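Local coordinates for uncharacterized protein (Enterococcus faecalis, PDB 3L1W) that is functionally uncharacterised but probably acts as a metal-dependent nuclease or phosphatase of the DNase I-like family, with 3'-5' RNA exonuclease activity suggested, at residues H192-Q200 with W208-Y216; F126-D134 with M145-I156. All blocks are in the same frame, centred on the assembly; numbering follows the deposited sequence. Where two conformers were deposited one is given.

Contact 1: residues H192-Q200 with W208-Y216; sequences HYGPRGTFQ and WAELEEIDY
F199 and E212 lie side by side, their side chains pointing the same way with ring and carboxylate planes 57° apart, at a classic beta bulge between the loop leaving strand 191-193 and the loop entering strand 215-220 of this DNase I-like fold. T198 and F199 both give their backbone N-H to E212 O, T198 N at 2.9 Å and F199 N at 3.0 Å, and E212 N donates back to F199 O. G197 has no side chain, and its CA lies 3.4 Å from E213 CG, closely against segment 208-216. Nearer the start of segment 192-200, P195 lies over one face of the W208 indole, its CD 3.8 Å from the centroid of the six-membered ring in a CH-pi contact. The compact proline ring also presses CB to within 3.4 Å of L211 CD1, a tight fit. Leucine suits this place because it forks: its CD2 turns the other way, to Q200 CB at 3.5 Å. Two waters bridge R196 and E213, while R196 NH2 also bonds N188. D215 OD2 is hydrogen-bonded to H242 ND1, consistent with the Asp-His pair of DNase I-like active sites. The chi1 of T198 (62°) sets its hydroxyl between backbone N and carbonyl carbon, from where OG1 donates to D215 OD2 over 2.6 Å, on the anti side of the carboxylate.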
loop_
_atom_site.group_PDB
_atom_site.type_symbol
_atom_site.label_atom_id
_atom_site.label_comp_id
_atom_site.label_asym_id
_atom_site.label_seq_id
_atom_site.Cartn_x
_atom_site.Cartn_y
_atom_site.Cartn_z
ATOM N N HIS A 192 -5.805 -7.938 10.117
ATOM C CA HIS A 192 -5.572 -8.240 8.706
ATOM C C HIS A 192 -6.271 -7.224 7.808
ATOM O O HIS A 192 -7.467 -6.984 7.956
ATOM C CB HIS A 192 -6.064 -9.641 8.344
ATOM C CG HIS A 192 -5.794 -10.014 6.919
ATOM N ND1 HIS A 192 -4.545 -10.393 6.475
ATOM C CD2 HIS A 192 -6.599 -10.024 5.830
ATOM C CE1 HIS A 192 -4.601 -10.649 5.180
ATOM N NE2 HIS A 192 -5.833 -10.422 4.762
ATOM N N TYR A 193 -5.520 -6.640 6.876
ATOM C CA TYR A 193 -6.053 -5.616 5.985
ATOM C C TYR A 193 -6.249 -6.233 4.611
ATOM O O TYR A 193 -5.384 -6.963 4.128
ATOM C CB TYR A 193 -5.084 -4.424 5.907
ATOM C CG TYR A 193 -5.558 -3.295 5.014
ATOM C CD1 TYR A 193 -6.704 -2.578 5.324
ATOM C CD2 TYR A 193 -4.848 -2.939 3.867
ATOM C CE1 TYR A 193 -7.145 -1.542 4.518
ATOM C CE2 TYR A 193 -5.282 -1.904 3.043
ATOM C CZ TYR A 193 -6.428 -1.207 3.378
ATOM O OH TYR A 193 -6.892 -0.185 2.581
ATOM N N GLY A 194 -7.390 -5.961 3.988
ATOM C CA GLY A 194 -7.685 -6.526 2.687
ATOM C C GLY A 194 -8.392 -7.867 2.786
ATOM O O GLY A 194 -8.770 -8.312 3.875
ATOM N N PRO A 195 -8.576 -8.530 1.643
ATOM C CA PRO A 195 -9.286 -9.811 1.654
ATOM C C PRO A 195 -8.464 -10.907 2.334
ATOM O O PRO A 195 -7.232 -10.862 2.299
ATOM C CB PRO A 195 -9.471 -10.114 0.164
ATOM C CG PRO A 195 -8.324 -9.426 -0.506
ATOM C CD PRO A 195 -8.086 -8.161 0.301
ATOM N N ARG A 196 -9.132 -11.886 2.943
ATOM C CA ARG A 196 -8.411 -13.011 3.534
ATOM C C ARG A 196 -7.903 -13.975 2.457
ATOM O O ARG A 196 -6.899 -14.654 2.653
ATOM C CB ARG A 196 -9.278 -13.733 4.574
ATOM C CG ARG A 196 -9.526 -12.906 5.834
ATOM C CD ARG A 196 -10.465 -13.611 6.827
ATOM N NE ARG A 196 -9.953 -14.910 7.262
ATOM C CZ ARG A 196 -9.066 -15.084 8.240
ATOM N NH1 ARG A 196 -8.575 -14.040 8.894
ATOM N NH2 ARG A 196 -8.666 -16.308 8.562
ATOM N N GLY A 197 -8.597 -14.018 1.323
ATOM C CA GLY A 197 -8.171 -14.816 0.187
ATOM C C GLY A 197 -7.205 -14.060 -0.706
ATOM O O GLY A 197 -7.102 -12.830 -0.629
ATOM N N THR A 198 -6.509 -14.801 -1.568
ATOM C CA THR A 198 -5.373 -14.266 -2.295
ATOM C C THR A 198 -5.405 -14.548 -3.797
ATOM O O THR A 198 -4.681 -13.920 -4.556
ATOM C CB THR A 198 -4.067 -14.868 -1.723
ATOM O OG1 THR A 198 -4.071 -16.285 -1.915
ATOM C CG2 THR A 198 -3.976 -14.596 -0.216
ATOM N N PHE A 199 -6.238 -15.486 -4.236
ATOM C CA PHE A 199 -6.237 -15.848 -5.648
ATOM C C PHE A 199 -7.505 -15.387 -6.371
ATOM O O PHE A 199 -8.609 -15.804 -6.006
ATOM C CB PHE A 199 -6.074 -17.366 -5.816
ATOM C CG PHE A 199 -6.079 -17.802 -7.255
ATOM C CD1 PHE A 199 -4.960 -17.606 -8.050
ATOM C CD2 PHE A 199 -7.211 -18.369 -7.819
ATOM C CE1 PHE A 199 -4.959 -17.983 -9.384
ATOM C CE2 PHE A 199 -7.222 -18.747 -9.151
ATOM C CZ PHE A 199 -6.094 -18.552 -9.939
ATOM N N GLN A 200 -7.344 -14.551 -7.398
ATOM C CA GLN A 200 -8.491 -13.978 -8.102
ATOM C C GLN A 200 -8.579 -14.382 -9.575
ATOM O O GLN A 200 -9.509 -13.980 -10.273
ATOM C CB GLN A 200 -8.552 -12.438 -7.958
ATOM C CG GLN A 200 -7.246 -11.734 -7.613
ATOM C CD GLN A 200 -6.239 -11.697 -8.759
ATOM O OE1 GLN A 200 -6.545 -12.086 -9.886
ATOM N NE2 GLN A 200 -5.035 -11.195 -8.475
ATOM N N TRP A 208 -14.924 -10.876 -3.077
ATOM C CA TRP A 208 -13.942 -11.332 -2.103
ATOM C C TRP A 208 -14.277 -12.708 -1.516
ATOM O O TRP A 208 -13.375 -13.509 -1.248
ATOM C CB TRP A 208 -13.725 -10.273 -1.024
ATOM C CG TRP A 208 -12.872 -9.126 -1.505
ATOM C CD1 TRP A 208 -12.477 -8.878 -2.795
ATOM C CD2 TRP A 208 -12.309 -8.076 -0.707
ATOM N NE1 TRP A 208 -11.705 -7.738 -2.843
ATOM C CE2 TRP A 208 -11.581 -7.232 -1.577
ATOM C CE3 TRP A 208 -12.342 -7.771 0.656
ATOM C CZ2 TRP A 208 -10.897 -6.101 -1.125
ATOM C CZ3 TRP A 208 -11.661 -6.644 1.102
ATOM C CH2 TRP A 208 -10.951 -5.829 0.214
ATOM N N ALA A 209 -15.565 -12.997 -1.344
ATOM C CA ALA A 209 -15.973 -14.285 -0.800
ATOM C C ALA A 209 -15.581 -15.430 -1.739
ATOM O O ALA A 209 -15.495 -16.586 -1.320
ATOM C CB ALA A 209 -17.463 -14.298 -0.532
ATOM N N GLU A 210 -15.322 -15.095 -3.002
ATOM C CA GLU A 210 -14.959 -16.085 -4.019
ATOM C C GLU A 210 -13.455 -16.219 -4.261
ATOM O O GLU A 210 -13.019 -17.046 -5.064
ATOM C CB GLU A 210 -15.669 -15.765 -5.334
ATOM C CG GLU A 210 -17.181 -15.947 -5.257
ATOM C CD GLU A 210 -17.906 -15.459 -6.498
ATOM O OE1 GLU A 210 -17.335 -15.532 -7.602
ATOM O OE2 GLU A 210 -19.057 -15.002 -6.366
ATOM N N LEU A 211 -12.655 -15.413 -3.581
ATOM C CA LEU A 211 -11.206 -15.581 -3.678
ATOM C C LEU A 211 -10.814 -16.932 -3.089
ATOM O O LEU A 211 -11.447 -17.409 -2.149
ATOM C CB LEU A 211 -10.492 -14.479 -2.917
ATOM C CG LEU A 211 -10.778 -13.083 -3.461
ATOM C CD1 LEU A 211 -10.332 -12.028 -2.465
ATOM C CD2 LEU A 211 -10.080 -12.891 -4.805
ATOM N N GLU A 212 -9.791 -17.564 -3.655
ATOM C CA GLU A 212 -9.228 -18.755 -3.033
ATOM C C GLU A 212 -8.145 -18.351 -2.034
ATOM O O GLU A 212 -7.343 -17.461 -2.304
ATOM C CB GLU A 212 -8.652 -19.693 -4.100
ATOM C CG GLU A 212 -9.692 -20.155 -5.116
ATOM C CD GLU A 212 -9.131 -21.139 -6.124
ATOM O OE1 GLU A 212 -8.129 -21.812 -5.807
ATOM O OE2 GLU A 212 -9.685 -21.231 -7.238
ATOM N N GLU A 213 -8.143 -18.997 -0.873
ATOM C CA GLU A 213 -7.121 -18.758 0.141
ATOM C C GLU A 213 -6.035 -19.813 0.003
ATOM O O GLU A 213 -6.078 -20.864 0.659
ATOM C CB GLU A 213 -7.723 -18.825 1.546
ATOM C CG GLU A 213 -8.779 -17.776 1.816
ATOM C CD GLU A 213 -9.530 -18.006 3.115
ATOM O OE1 GLU A 213 -9.177 -18.942 3.867
ATOM O OE2 GLU A 213 -10.488 -17.251 3.374
ATOM N N ILE A 214 -5.061 -19.545 -0.858
ATOM C CA ILE A 214 -4.038 -20.554 -1.124
ATOM C C ILE A 214 -2.608 -20.100 -0.804
ATOM O O ILE A 214 -1.705 -20.929 -0.717
ATOM C CB ILE A 214 -4.121 -21.104 -2.572
ATOM C CG1 ILE A 214 -3.965 -19.985 -3.613
ATOM C CG2 ILE A 214 -5.433 -21.885 -2.773
ATOM C CD1 ILE A 214 -3.978 -20.512 -5.061
ATOM N N ASP A 215 -2.421 -18.799 -0.593
ATOM C CA ASP A 215 -1.107 -18.272 -0.203
ATOM C C ASP A 215 -1.109 -17.996 1.286
ATOM O O ASP A 215 -2.108 -17.523 1.816
ATOM C CB ASP A 215 -0.812 -16.980 -0.958
ATOM C CG ASP A 215 -0.816 -17.179 -2.452
ATOM O OD1 ASP A 215 0.137 -17.790 -2.963
ATOM O OD2 ASP A 215 -1.780 -16.740 -3.114
ATOM N N TYR A 216 0.014 -18.278 1.948
ATOM C CA TYR A 216 0.118 -18.205 3.402
ATOM C C TYR A 216 1.471 -17.696 3.864
ATOM O O TYR A 216 2.495 -17.911 3.207
ATOM C CB TYR A 216 -0.101 -19.589 4.025
ATOM C CG TYR A 216 -1.504 -20.106 3.844
ATOM C CD1 TYR A 216 -2.440 -20.006 4.868
ATOM C CD2 TYR A 216 -1.904 -20.666 2.639
ATOM C CE1 TYR A 216 -3.738 -20.462 4.694
ATOM C CE2 TYR A 216 -3.197 -21.108 2.453
ATOM C CZ TYR A 216 -4.104 -21.011 3.481
ATOM O OH TYR A 216 -5.384 -21.463 3.294
HETATM O O HOH W 1 -11.936 -16.470 5.344
HETATM O O HOH W 2 -9.655 -18.475 6.881
HETATM O O HOH W 3 -11.521 -13.440 0.875
HETATM O O HOH W 4 -10.721 -17.057 -7.405
#

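Contact 2: residues F126-D134 with M145-I156; sequences FLVINVHLD and MTVILEELHDKI. With SO4 (sulfate ion), chain J.
With chi1 at -54° and chi2 at 170°, I129 sends CG1 and CD1 out from its strand to meet L152 tip to tip, the I129 CD1 to L152 CD1 distance being 3.7 Å. The same first torsion sets CG2 anti to the backbone N, where it slides past I148 in the opposite direction and meets I148 CG2 at 3.9 Å. Beta-branched isoleucine suits this spot because its two branches spread over L152, I156 and I148. M145, a selenomethionine, points its CB along the interface, but bends at chi2 and chi3 bring CE round to L133 CD1 at 4.0 Å and V131 CG1 at 4.1 Å; its flexible chain can fit against two differently placed neighbours. At the far end, the side chains of L127 and K155 cross at about a right angle, L127 CD2 lying 3.7 Å from K155 CB and touching I156 CG1. The lysine lends its aliphatic root to the core while its amino end leads away. No hydrogen bond links the segments, so the joint is purely apolar. H153 binds a sulfate, probably from the crystallisation liquor, through NE2 to O2 at 3.0 Å. Helix 145-151 runs nearly antiparallel to strand 126-132, their axes 10.6 Å apart, and with strand 161-164, the parallel neighbour of that strand, forms a beta-alpha-beta crossover. Helix 174-179 packs on M145, and W114 of strand 111-119 touches L127 and K155.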
loop_
_atom_site.group_PDB
_atom_site.type_symbol
_atom_site.label_atom_id
_atom_site.label_comp_id
_atom_site.label_asym_id
_atom_site.label_seq_id
_atom_site.Cartn_x
_atom_site.Cartn_y
_atom_site.Cartn_z
ATOM N N PHE A 126 17.589 -15.923 11.086
ATOM C CA PHE A 126 16.278 -16.542 10.923
ATOM C C PHE A 126 16.199 -17.254 9.578
ATOM O O PHE A 126 16.934 -16.924 8.638
ATOM C CB PHE A 126 15.148 -15.521 11.067
ATOM C CG PHE A 126 15.151 -14.447 10.013
ATOM C CD1 PHE A 126 15.954 -13.321 10.155
ATOM C CD2 PHE A 126 14.347 -14.552 8.889
ATOM C CE1 PHE A 126 15.955 -12.323 9.190
ATOM C CE2 PHE A 126 14.336 -13.560 7.918
ATOM C CZ PHE A 126 15.148 -12.441 8.066
ATOM N N LEU A 127 15.306 -18.234 9.499
ATOM C CA LEU A 127 15.148 -19.044 8.297
ATOM C C LEU A 127 13.932 -18.612 7.484
ATOM O O LEU A 127 12.846 -18.409 8.039
ATOM C CB LEU A 127 15.007 -20.520 8.692
ATOM C CG LEU A 127 14.759 -21.519 7.568
ATOM C CD1 LEU A 127 15.936 -21.564 6.612
ATOM C CD2 LEU A 127 14.501 -22.904 8.161
ATOM N N VAL A 128 14.120 -18.461 6.171
ATOM C CA VAL A 128 12.997 -18.223 5.251
ATOM C C VAL A 128 12.864 -19.412 4.300
ATOM O O VAL A 128 13.849 -19.832 3.692
ATOM C CB VAL A 128 13.215 -16.956 4.425
ATOM C CG1 VAL A 128 12.089 -16.785 3.392
ATOM C CG2 VAL A 128 13.308 -15.732 5.333
ATOM N N ILE A 129 11.654 -19.958 4.174
ATOM C CA ILE A 129 11.402 -21.082 3.275
ATOM C C ILE A 129 10.320 -20.672 2.283
ATOM O O ILE A 129 9.210 -20.353 2.679
ATOM C CB ILE A 129 10.905 -22.332 4.038
ATOM C CG1 ILE A 129 11.877 -22.715 5.167
ATOM C CG2 ILE A 129 10.709 -23.497 3.076
ATOM C CD1 ILE A 129 11.332 -23.798 6.111
ATOM N N ASN A 130 10.666 -20.679 0.999
ATOM C CA ASN A 130 9.751 -20.307 -0.080
ATOM C C ASN A 130 9.006 -21.552 -0.540
ATOM O O ASN A 130 9.614 -22.480 -1.074
ATOM C CB ASN A 130 10.542 -19.701 -1.242
ATOM C CG ASN A 130 9.648 -19.102 -2.316
ATOM O OD1 ASN A 130 8.475 -19.449 -2.423
ATOM N ND2 ASN A 130 10.211 -18.207 -3.123
ATOM N N VAL A 131 7.693 -21.556 -0.312
ATOM C CA VAL A 131 6.819 -22.689 -0.587
ATOM C C VAL A 131 6.071 -22.564 -1.921
ATOM O O VAL A 131 5.447 -21.543 -2.184
ATOM C CB VAL A 131 5.741 -22.774 0.526
ATOM C CG1 VAL A 131 4.726 -23.858 0.214
ATOM C CG2 VAL A 131 6.405 -23.023 1.894
ATOM N N HIS A 132 6.114 -23.605 -2.753
ATOM C CA HIS A 132 5.131 -23.721 -3.829
ATOM C C HIS A 132 4.765 -25.177 -4.021
ATOM O O HIS A 132 5.484 -25.927 -4.680
ATOM C CB HIS A 132 5.629 -23.124 -5.148
ATOM C CG HIS A 132 4.542 -22.962 -6.166
ATOM N ND1 HIS A 132 4.785 -22.592 -7.472
ATOM C CD2 HIS A 132 3.199 -23.112 -6.061
ATOM C CE1 HIS A 132 3.640 -22.533 -8.131
ATOM N NE2 HIS A 132 2.661 -22.841 -7.297
ATOM N N LEU A 133 3.642 -25.577 -3.441
ATOM C CA LEU A 133 3.281 -26.995 -3.436
ATOM C C LEU A 133 2.525 -27.352 -4.697
ATOM O O LEU A 133 2.000 -26.475 -5.372
ATOM C CB LEU A 133 2.452 -27.347 -2.197
ATOM C CG LEU A 133 3.102 -27.000 -0.856
ATOM C CD1 LEU A 133 2.212 -27.401 0.303
ATOM C CD2 LEU A 133 4.468 -27.665 -0.741
ATOM N N ASP A 134 2.472 -28.652 -4.997
ATOM C CA ASP A 134 1.847 -29.162 -6.207
ATOM C C ASP A 134 0.353 -28.863 -6.235
ATOM O O ASP A 134 -0.320 -28.930 -5.210
ATOM C CB ASP A 134 2.064 -30.680 -6.277
ATOM C CG ASP A 134 2.359 -31.162 -7.674
ATOM O OD1 ASP A 134 3.364 -30.720 -8.263
ATOM O OD2 ASP A 134 1.592 -31.996 -8.184
HETATM N N MSE A 145 5.159 -31.055 1.494
HETATM C CA MSE A 145 5.444 -30.338 2.725
HETATM C C MSE A 145 6.168 -31.241 3.715
HETATM O O MSE A 145 7.006 -30.780 4.487
HETATM C CB MSE A 145 4.158 -29.780 3.343
HETATM C CG MSE A 145 4.362 -29.099 4.690
HETATM SE SE MSE A 145 5.575 -27.569 4.597
HETATM C CE MSE A 145 4.555 -26.489 3.351
ATOM N N THR A 146 5.866 -32.533 3.669
ATOM C CA THR A 146 6.548 -33.502 4.519
ATOM C C THR A 146 8.044 -33.484 4.216
ATOM O O THR A 146 8.876 -33.497 5.126
ATOM C CB THR A 146 5.957 -34.912 4.331
ATOM O OG1 THR A 146 4.587 -34.910 4.770
ATOM C CG2 THR A 146 6.732 -35.947 5.143
ATOM N N VAL A 147 8.389 -33.445 2.930
ATOM C CA VAL A 147 9.793 -33.353 2.532
ATOM C C VAL A 147 10.438 -32.055 3.028
ATOM O O VAL A 147 11.546 -32.076 3.552
ATOM C CB VAL A 147 9.966 -33.490 1.005
ATOM C CG1 VAL A 147 11.433 -33.320 0.616
ATOM C CG2 VAL A 147 9.444 -34.835 0.540
ATOM N N ILE A 148 9.754 -30.921 2.876
ATOM C CA ILE A 148 10.293 -29.670 3.407
ATOM C C ILE A 148 10.585 -29.794 4.899
ATOM O O ILE A 148 11.668 -29.444 5.368
ATOM C CB ILE A 148 9.316 -28.490 3.194
ATOM C CG1 ILE A 148 9.108 -28.254 1.699
ATOM C CG2 ILE A 148 9.818 -27.209 3.899
ATOM C CD1 ILE A 148 8.207 -27.080 1.379
ATOM N N LEU A 149 9.608 -30.283 5.649
ATOM C CA LEU A 149 9.727 -30.309 7.100
ATOM C C LEU A 149 10.804 -31.276 7.576
ATOM O O LEU A 149 11.453 -31.041 8.597
ATOM C CB LEU A 149 8.381 -30.629 7.746
ATOM C CG LEU A 149 7.341 -29.536 7.490
ATOM C CD1 LEU A 149 6.003 -29.873 8.123
ATOM C CD2 LEU A 149 7.843 -28.192 8.002
ATOM N N GLU A 150 10.980 -32.369 6.845
ATOM C CA GLU A 150 12.018 -33.335 7.181
ATOM C C GLU A 150 13.395 -32.816 6.771
ATOM O O GLU A 150 14.354 -32.870 7.549
ATOM C CB GLU A 150 11.731 -34.668 6.489
ATOM C CG GLU A 150 10.503 -35.380 7.028
ATOM C CD GLU A 150 10.262 -36.731 6.371
ATOM O OE1 GLU A 150 10.957 -37.048 5.375
ATOM O OE2 GLU A 150 9.372 -37.469 6.851
ATOM N N GLU A 151 13.485 -32.315 5.543
ATOM C CA GLU A 151 14.760 -31.913 4.975
ATOM C C GLU A 151 15.363 -30.741 5.740
ATOM O O GLU A 151 16.587 -30.665 5.911
ATOM C CB GLU A 151 14.593 -31.573 3.489
ATOM C CG GLU A 151 15.866 -31.167 2.768
ATOM C CD GLU A 151 16.801 -32.343 2.457
ATOM O OE1 GLU A 151 16.407 -33.513 2.648
ATOM O OE2 GLU A 151 17.941 -32.084 2.019
ATOM N N LEU A 152 14.502 -29.837 6.206
ATOM C CA LEU A 152 14.948 -28.667 6.956
ATOM C C LEU A 152 14.644 -28.787 8.449
ATOM O O LEU A 152 14.638 -27.788 9.162
ATOM C CB LEU A 152 14.317 -27.386 6.396
ATOM C CG LEU A 152 14.749 -26.976 4.986
ATOM C CD1 LEU A 152 13.922 -25.789 4.428
ATOM C CD2 LEU A 152 16.233 -26.644 4.966
ATOM N N HIS A 153 14.397 -30.005 8.924
ATOM C CA HIS A 153 13.979 -30.192 10.315
ATOM C C HIS A 153 14.933 -29.521 11.304
ATOM O O HIS A 153 14.496 -28.797 12.198
ATOM C CB HIS A 153 13.840 -31.681 10.648
ATOM C CG HIS A 153 13.259 -31.945 12.001
ATOM N ND1 HIS A 153 14.009 -31.892 13.156
ATOM C CD2 HIS A 153 12.005 -32.281 12.384
ATOM C CE1 HIS A 153 13.240 -32.170 14.192
ATOM N NE2 HIS A 153 12.020 -32.415 13.750
ATOM N N ASP A 154 16.231 -29.755 11.133
ATOM C CA ASP A 154 17.233 -29.189 12.033
ATOM C C ASP A 154 17.242 -27.657 12.055
ATOM O O ASP A 154 17.339 -27.041 13.125
ATOM C CB ASP A 154 18.628 -29.715 11.680
ATOM C CG ASP A 154 19.064 -29.336 10.266
ATOM O OD1 ASP A 154 18.190 -29.103 9.395
ATOM O OD2 ASP A 154 20.289 -29.273 10.025
ATOM N N LYS A 155 17.151 -27.043 10.878
ATOM C CA LYS A 155 17.167 -25.589 10.776
ATOM C C LYS A 155 15.913 -24.972 11.371
ATOM O O LYS A 155 15.973 -23.954 12.064
ATOM C CB LYS A 155 17.270 -25.147 9.315
ATOM C CG LYS A 155 18.591 -25.429 8.637
ATOM C CD LYS A 155 18.652 -24.701 7.295
ATOM C CE LYS A 155 19.590 -25.391 6.331
ATOM N NZ LYS A 155 20.978 -25.462 6.864
ATOM N N ILE A 156 14.767 -25.575 11.070
ATOM C CA ILE A 156 13.502 -25.102 11.622
ATOM C C ILE A 156 13.499 -25.161 13.149
ATOM O O ILE A 156 13.002 -24.257 13.816
ATOM C CB ILE A 156 12.321 -25.912 11.067
ATOM C CG1 ILE A 156 12.138 -25.608 9.579
ATOM C CG2 ILE A 156 11.048 -25.562 11.792
ATOM C CD1 ILE A 156 11.202 -26.588 8.890
HETATM S S SO4 J . 9.062 -33.562 15.320
HETATM O O1 SO4 J . 9.134 -33.477 13.864
HETATM O O2 SO4 J . 9.998 -32.616 15.922
HETATM O O3 SO4 J . 7.702 -33.257 15.753
HETATM O O4 SO4 J . 9.405 -34.915 15.749
#

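Contacts 1 and 2 follow one another along the chain and reach the same mixed sheet, in which strand 161-164 lies between strands 126-132 and 215-220. Their centres are 23 Å apart and their nearest atoms about 6 Å, without touching. Contact 2 packs helices against this sheet, whereas contact 1 joins the loop leaving strand 191-193 of the other sheet to the loop entering strand 215-220. Both lead to the probable active site: D215 touches D166, the backbone O of L133 is hydrogen-bonded to N168 ND2, and H132 touches E43; H132, E43, D166, N168, D215 and H242 are consistent with the signature motifs of the family. The sulfate at H153, also held by K182, belongs to contact 2 alone.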